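Local structure of endo-beta-mannanase (Opitutaceae bacterium TAV5, 7BOB) at residues Tyr298-Leu303 against Phe354-Arg359; Phe282-Thr287 against Pro293-Tyr298. The protein probably removes mannose units from the ends of beta-1,4-mannan chains, acting as a homotrimeric family 5 exo-beta-1,4-mannosidase in the termite hindgut. One frame throughout, in Å; residues are numbered along the deposited sequence.

Interaction 1 (Tyr298-Leu303 against Phe354-Arg359)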
loop_
_atom_site.group_PDB
_atom_site.type_symbol
_atom_site.label_atom_id
_atom_site.label_comp_id
_atom_site.label_asym_id
_atom_site.label_seq_id
_atom_site.Cartn_x
_atom_site.Cartn_y
_atom_site.Cartn_z
ATOM N N TYR A 298 27.782 25.107 -3.643
ATOM C CA TYR A 298 26.539 24.620 -4.231
ATOM C C TYR A 298 25.902 25.683 -5.111
ATOM O O TYR A 298 25.490 25.407 -6.247
ATOM C CB TYR A 298 25.573 24.186 -3.120
ATOM C CG TYR A 298 24.179 23.855 -3.598
ATOM C CD1 TYR A 298 23.891 22.606 -4.143
ATOM C CD2 TYR A 298 23.142 24.777 -3.476
ATOM C CE1 TYR A 298 22.613 22.285 -4.575
ATOM C CE2 TYR A 298 21.843 24.461 -3.888
ATOM C CZ TYR A 298 21.589 23.220 -4.440
ATOM O OH TYR A 298 20.315 22.911 -4.866
ATOM N N LEU A 299 25.808 26.910 -4.594
ATOM C CA LEU A 299 25.163 27.967 -5.355
ATOM C C LEU A 299 25.945 28.271 -6.621
ATOM O O LEU A 299 25.346 28.461 -7.690
ATOM C CB LEU A 299 25.004 29.217 -4.493
ATOM C CG LEU A 299 24.022 29.052 -3.323
ATOM C CD1 LEU A 299 23.977 30.308 -2.485
ATOM C CD2 LEU A 299 22.626 28.675 -3.802
ATOM N N ARG A 300 27.285 28.269 -6.533
ATOM C CA ARG A 300 28.090 28.547 -7.718
ATOM C C ARG A 300 27.925 27.474 -8.779
ATOM O O ARG A 300 28.227 27.732 -9.951
ATOM C CB ARG A 300 29.577 28.714 -7.344
ATOM C CG ARG A 300 29.824 30.117 -6.757
ATOM C CD ARG A 300 30.984 30.162 -5.768
ATOM N NE ARG A 300 31.048 31.481 -5.143
ATOM C CZ ARG A 300 31.435 32.593 -5.775
ATOM N NH1 ARG A 300 31.806 32.540 -7.045
ATOM N NH2 ARG A 300 31.440 33.762 -5.143
ATOM N N ALA A 301 27.458 26.279 -8.407
ATOM C CA ALA A 301 27.161 25.294 -9.435
ATOM C C ALA A 301 25.727 25.430 -9.957
ATOM O O ALA A 301 25.503 25.505 -11.171
ATOM C CB ALA A 301 27.409 23.877 -8.897
ATOM N N ILE A 302 24.737 25.480 -9.069
ATOM C CA ILE A 302 23.378 25.281 -9.564
ATOM C C ILE A 302 22.830 26.505 -10.286
ATOM O O ILE A 302 22.044 26.355 -11.228
ATOM C CB ILE A 302 22.444 24.851 -8.425
ATOM C CG1 ILE A 302 22.396 25.924 -7.352
ATOM C CG2 ILE A 302 22.879 23.484 -7.867
ATOM C CD1 ILE A 302 20.981 26.278 -6.961
ATOM N N LEU A 303 23.227 27.728 -9.881
ATOM C CA LEU A 303 22.650 28.915 -10.513
ATOM C C LEU A 303 23.071 29.053 -11.972
ATOM O O LEU A 303 22.188 29.234 -12.829
ATOM C CB LEU A 303 22.987 30.163 -9.693
ATOM C CG LEU A 303 22.304 30.173 -8.323
ATOM C CD1 LEU A 303 22.752 31.399 -7.515
ATOM C CD2 LEU A 303 20.774 30.140 -8.488
ATOM N N PHE A 354 24.600 34.411 -4.365
ATOM C CA PHE A 354 23.323 34.760 -4.984
ATOM C C PHE A 354 23.255 36.255 -5.296
ATOM O O PHE A 354 22.753 36.655 -6.352
ATOM C CB PHE A 354 22.142 34.363 -4.098
ATOM C CG PHE A 354 20.807 34.721 -4.697
ATOM C CD1 PHE A 354 20.540 34.431 -6.032
ATOM C CD2 PHE A 354 19.841 35.380 -3.947
ATOM C CE1 PHE A 354 19.328 34.763 -6.604
ATOM C CE2 PHE A 354 18.615 35.723 -4.516
ATOM C CZ PHE A 354 18.350 35.416 -5.838
ATOM N N VAL A 355 23.761 37.097 -4.392
ATOM C CA VAL A 355 23.743 38.535 -4.645
ATOM C C VAL A 355 24.591 38.858 -5.867
ATOM O O VAL A 355 24.171 39.610 -6.752
ATOM C CB VAL A 355 24.215 39.317 -3.406
ATOM C CG1 VAL A 355 24.280 40.827 -3.717
ATOM C CG2 VAL A 355 23.285 39.054 -2.224
ATOM N N GLU A 356 25.784 38.256 -5.945
ATOM C CA GLU A 356 26.678 38.520 -7.070
ATOM C C GLU A 356 26.063 37.996 -8.360
ATOM O O GLU A 356 26.082 38.680 -9.395
ATOM C CB GLU A 356 28.057 37.896 -6.800
ATOM C CG GLU A 356 29.073 37.989 -7.950
ATOM C CD GLU A 356 30.203 36.957 -7.844
ATOM O OE1 GLU A 356 30.528 36.539 -6.702
ATOM O OE2 GLU A 356 30.756 36.541 -8.899
ATOM N N PHE A 357 25.459 36.803 -8.299
ATOM C CA PHE A 357 24.847 36.216 -9.486
ATOM C C PHE A 357 23.648 37.038 -9.953
ATOM O O PHE A 357 23.432 37.204 -11.159
ATOM C CB PHE A 357 24.442 34.758 -9.196
ATOM C CG PHE A 357 23.646 34.110 -10.302
ATOM C CD1 PHE A 357 24.283 33.384 -11.299
ATOM C CD2 PHE A 357 22.250 34.213 -10.335
ATOM C CE1 PHE A 357 23.543 32.772 -12.320
ATOM C CE2 PHE A 357 21.501 33.608 -11.349
ATOM C CZ PHE A 357 22.152 32.891 -12.344
ATOM N N ALA A 358 22.838 37.537 -9.015
ATOM C CA ALA A 358 21.690 38.333 -9.425
ATOM C C ALA A 358 22.135 39.623 -10.100
ATOM O O ALA A 358 21.538 40.049 -11.096
ATOM C CB ALA A 358 20.801 38.657 -8.230
ATOM N N ARG A 359 23.168 40.267 -9.559
ATOM C CA ARG A 359 23.670 41.489 -10.179
ATOM C C ARG A 359 24.263 41.189 -11.549
ATOM O O ARG A 359 23.979 41.899 -12.516
ATOM C CB ARG A 359 24.677 42.174 -9.250
ATOM C CG ARG A 359 24.014 42.649 -7.911
ATOM C CD ARG A 359 24.362 44.120 -7.542
ATOM N NE ARG A 359 24.052 44.463 -6.146
ATOM C CZ ARG A 359 24.870 44.219 -5.121
ATOM N NH1 ARG A 359 26.039 43.620 -5.342
ATOM N NH2 ARG A 359 24.530 44.574 -3.883
#

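Interaction 2 (Phe282-Thr287 against Pro293-Tyr298)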
loop_
_atom_site.group_PDB
_atom_site.type_symbol
_atom_site.label_atom_id
_atom_site.label_comp_id
_atom_site.label_asym_id
_atom_site.label_seq_id
_atom_site.Cartn_x
_atom_site.Cartn_y
_atom_site.Cartn_z
ATOM N N PHE A 282 14.323 28.678 -4.755
ATOM C CA PHE A 282 15.465 27.808 -4.591
ATOM C C PHE A 282 16.117 28.173 -3.273
ATOM O O PHE A 282 16.024 29.317 -2.824
ATOM C CB PHE A 282 16.444 27.943 -5.766
ATOM C CG PHE A 282 17.238 29.192 -5.714
ATOM C CD1 PHE A 282 16.684 30.396 -6.131
ATOM C CD2 PHE A 282 18.524 29.182 -5.193
ATOM C CE1 PHE A 282 17.426 31.571 -6.063
ATOM C CE2 PHE A 282 19.264 30.348 -5.113
ATOM C CZ PHE A 282 18.718 31.546 -5.554
ATOM N N GLY A 283 16.759 27.202 -2.643
ATOM C CA GLY A 283 17.365 27.469 -1.351
ATOM C C GLY A 283 18.348 26.384 -1.000
ATOM O O GLY A 283 18.375 25.327 -1.632
ATOM N N THR A 284 19.182 26.670 -0.003
ATOM C CA THR A 284 20.097 25.638 0.468
ATOM C C THR A 284 19.578 24.893 1.682
ATOM O O THR A 284 20.084 23.806 1.968
ATOM C CB THR A 284 21.472 26.216 0.824
ATOM O OG1 THR A 284 21.309 27.225 1.828
ATOM C CG2 THR A 284 22.169 26.789 -0.420
ATOM N N ILE A 285 18.593 25.458 2.397
ATOM C CA ILE A 285 18.004 24.867 3.601
ATOM C C ILE A 285 18.997 24.948 4.754
ATOM O O ILE A 285 18.720 25.559 5.790
ATOM C CB ILE A 285 17.536 23.408 3.382
ATOM C CG1 ILE A 285 16.477 23.346 2.276
ATOM C CG2 ILE A 285 16.993 22.815 4.714
ATOM C CD1 ILE A 285 15.190 24.138 2.627
ATOM N N LEU A 286 20.142 24.298 4.615
ATOM C CA LEU A 286 21.210 24.527 5.576
ATOM C C LEU A 286 21.795 25.899 5.287
ATOM O O LEU A 286 22.151 26.192 4.135
ATOM C CB LEU A 286 22.275 23.438 5.473
ATOM C CG LEU A 286 21.745 21.999 5.440
ATOM C CD1 LEU A 286 22.883 21.026 5.138
ATOM C CD2 LEU A 286 21.014 21.606 6.751
ATOM N N THR A 287 21.829 26.770 6.305
ATOM C CA THR A 287 22.412 28.093 6.094
ATOM C C THR A 287 23.288 28.537 7.264
ATOM O O THR A 287 23.583 29.732 7.382
ATOM C CB THR A 287 21.331 29.172 5.861
ATOM O OG1 THR A 287 20.584 29.356 7.061
ATOM C CG2 THR A 287 20.374 28.815 4.713
ATOM N N PRO A 293 31.088 27.127 3.607
ATOM C CA PRO A 293 31.887 26.684 2.445
ATOM C C PRO A 293 31.069 25.873 1.457
ATOM O O PRO A 293 31.243 26.024 0.238
ATOM C CB PRO A 293 33.011 25.839 3.068
ATOM C CG PRO A 293 32.983 26.144 4.541
ATOM C CD PRO A 293 31.582 26.544 4.872
ATOM N N HIS A 294 30.131 25.048 1.960
ATOM C CA HIS A 294 29.402 24.130 1.087
ATOM C C HIS A 294 28.231 24.804 0.381
ATOM O O HIS A 294 27.977 24.522 -0.798
ATOM C CB HIS A 294 28.937 22.921 1.890
ATOM C CG HIS A 294 30.037 22.303 2.689
ATOM N ND1 HIS A 294 31.142 21.720 2.100
ATOM C CD2 HIS A 294 30.229 22.215 4.027
ATOM C CE1 HIS A 294 31.953 21.276 3.043
ATOM N NE2 HIS A 294 31.424 21.565 4.221
ATOM N N THR A 295 27.503 25.690 1.074
ATOM C CA THR A 295 26.401 26.375 0.410
ATOM C C THR A 295 26.923 27.294 -0.686
ATOM O O THR A 295 26.305 27.433 -1.752
ATOM C CB THR A 295 25.566 27.146 1.440
ATOM O OG1 THR A 295 26.382 28.111 2.125
ATOM C CG2 THR A 295 24.971 26.153 2.468
ATOM N N ASP A 296 28.089 27.892 -0.456
ATOM C CA ASP A 296 28.695 28.771 -1.456
ATOM C C ASP A 296 29.055 27.996 -2.727
ATOM O O ASP A 296 28.711 28.410 -3.845
ATOM C CB ASP A 296 29.907 29.456 -0.815
ATOM C CG ASP A 296 30.796 30.133 -1.799
ATOM O OD1 ASP A 296 30.345 31.063 -2.486
ATOM O OD2 ASP A 296 31.965 29.733 -1.867
ATOM N N ALA A 297 29.706 26.841 -2.571
ATOM C CA ALA A 297 30.051 26.030 -3.742
ATOM C C ALA A 297 28.801 25.491 -4.430
ATOM O O ALA A 297 28.743 25.435 -5.669
ATOM C CB ALA A 297 30.972 24.875 -3.340
ATOM N N TYR A 298 27.782 25.107 -3.643
ATOM C CA TYR A 298 26.539 24.620 -4.231
ATOM C C TYR A 298 25.902 25.683 -5.111
ATOM O O TYR A 298 25.490 25.407 -6.247
ATOM C CB TYR A 298 25.573 24.186 -3.120
ATOM C CG TYR A 298 24.179 23.855 -3.598
ATOM C CD1 TYR A 298 23.891 22.606 -4.143
ATOM C CD2 TYR A 298 23.142 24.777 -3.476
ATOM C CE1 TYR A 298 22.613 22.285 -4.575
ATOM C CE2 TYR A 298 21.843 24.461 -3.888
ATOM C CZ TYR A 298 21.589 23.220 -4.440
ATOM O OH TYR A 298 20.315 22.911 -4.866
HETATM O O HOH W 1 18.356 24.611 -4.514
#

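Interaction 1 (Tyr298-Leu303 against Phe354-Arg359)
Leu303 sits over one face of the Phe357 ring, its CB 3.7 Å from the ring centroid and only 10° off the normal, a CH-pi contact placed over the middle of the ring. The same leucine reaches further with its CD1 methyl, which lies 4.0 Å from CG of Phe357 at the root of the ring and 4.0 Å from CD1 of Phe354. One branched side chain therefore touches two phenylalanines that are three residues apart on the facing helix. Phe357 is brought under it by a first torsion that sets CG anti to the backbone N (chi1 173°), throwing the ring across to the other helix until CZ comes 3.7 Å from the Leu303 carbonyl O. Toward solvent, the extended side chain of Arg300 crosses that of Glu356 at about a right angle, and its NH2 forms a salt bridge to Glu356 OE1 at 3.3 Å. The hydrogen bond is weak and bent and the two planar groups are steeply inclined to each other, so it probably fixes neither firmly. A stronger partner for the guanidinium is Asp296, one turn earlier, whose OD1 forms a salt bridge with NE. The helices run nearly parallel, their segments inclined by 29° with axes 10.6 Å apart, a spacing filled by these large side chains. They are the seventh and eighth helices of a (beta/alpha)8 barrel, packed side by side around its outside. Beneath them, Tyr314 of strand 311-316 meets Phe357 edge-to-face, and Phe282 of strand 277-282 meets Phe354 the same way.

Interaction 2 (Phe282-Thr287 against Pro293-Tyr298)
Thr295 is the first residue of 293-298 to meet the loop: its CG2 methyl lies 3.3 Å from the Leu286 carbonyl O and 3.9 Å from Thr284 CB. The first torsion (chi1 59°) leaves that methyl anti to the carbonyl carbon, pointed at the loop, while OG1 turns away, within weak hydrogen-bonding reach of the carbonyls of Ala291, Ala292 and Gly350, which must share its single proton. The two threonines cross at about a right angle, and Thr284 CG2 approaches Thr295 CB at 3.9 Å. One turn on, Tyr298 meets the same methyl from another direction, its CD2 3.8 Å from Thr284 CG2, as the two side chains pass in opposite directions. Its ring extends back along the loop to the end of strand 277-282. There Tyr298 OH donates to a water at 2.6 Å, lying in the ring plane, and that water donates to Gly283 O at 3.0 Å. Within the loop, Thr284 OG1 donates to Leu286 O over 2.7 Å, from 36° above the carbonyl plane, spanning a classic gamma turn at Ile285. Shortening Thr284 to an alanine would probably leave the Leu286 carbonyl without its hydroxyl donor and open a gap between Thr295 and the Tyr298 ring. On the outer side of the turn, Ile285 and Leu286 pack on Tyr495 of the second subunit. With no direct hydrogen bond between the segments, the loop is held to the helix by methyl and ring packing, the Thr284 hydroxyl being served within the loop and Gly283 O bridged to the tyrosine by one water.

Along the chain, interaction 2 comes first: after strand 277-282 the loop turns back at once and closes on the first turns of helix 292-309, a short excursion of five residues. Interaction 1 starts further along that helix and closes a far longer loop, 50 residues that include strand 311-316, by docking helix 352-364. The two loops follow in series, neither nested nor crossed; Tyr298 belongs to a segment of each, though it makes its contacts in interaction 2. Their centres lie 10 Å apart and they touch: Leu299 CD2 packs on Thr284 CG2 at 3.9 Å, while Phe282 fills in under Leu303. Together they join the seventh and eighth beta-alpha units of the barrel.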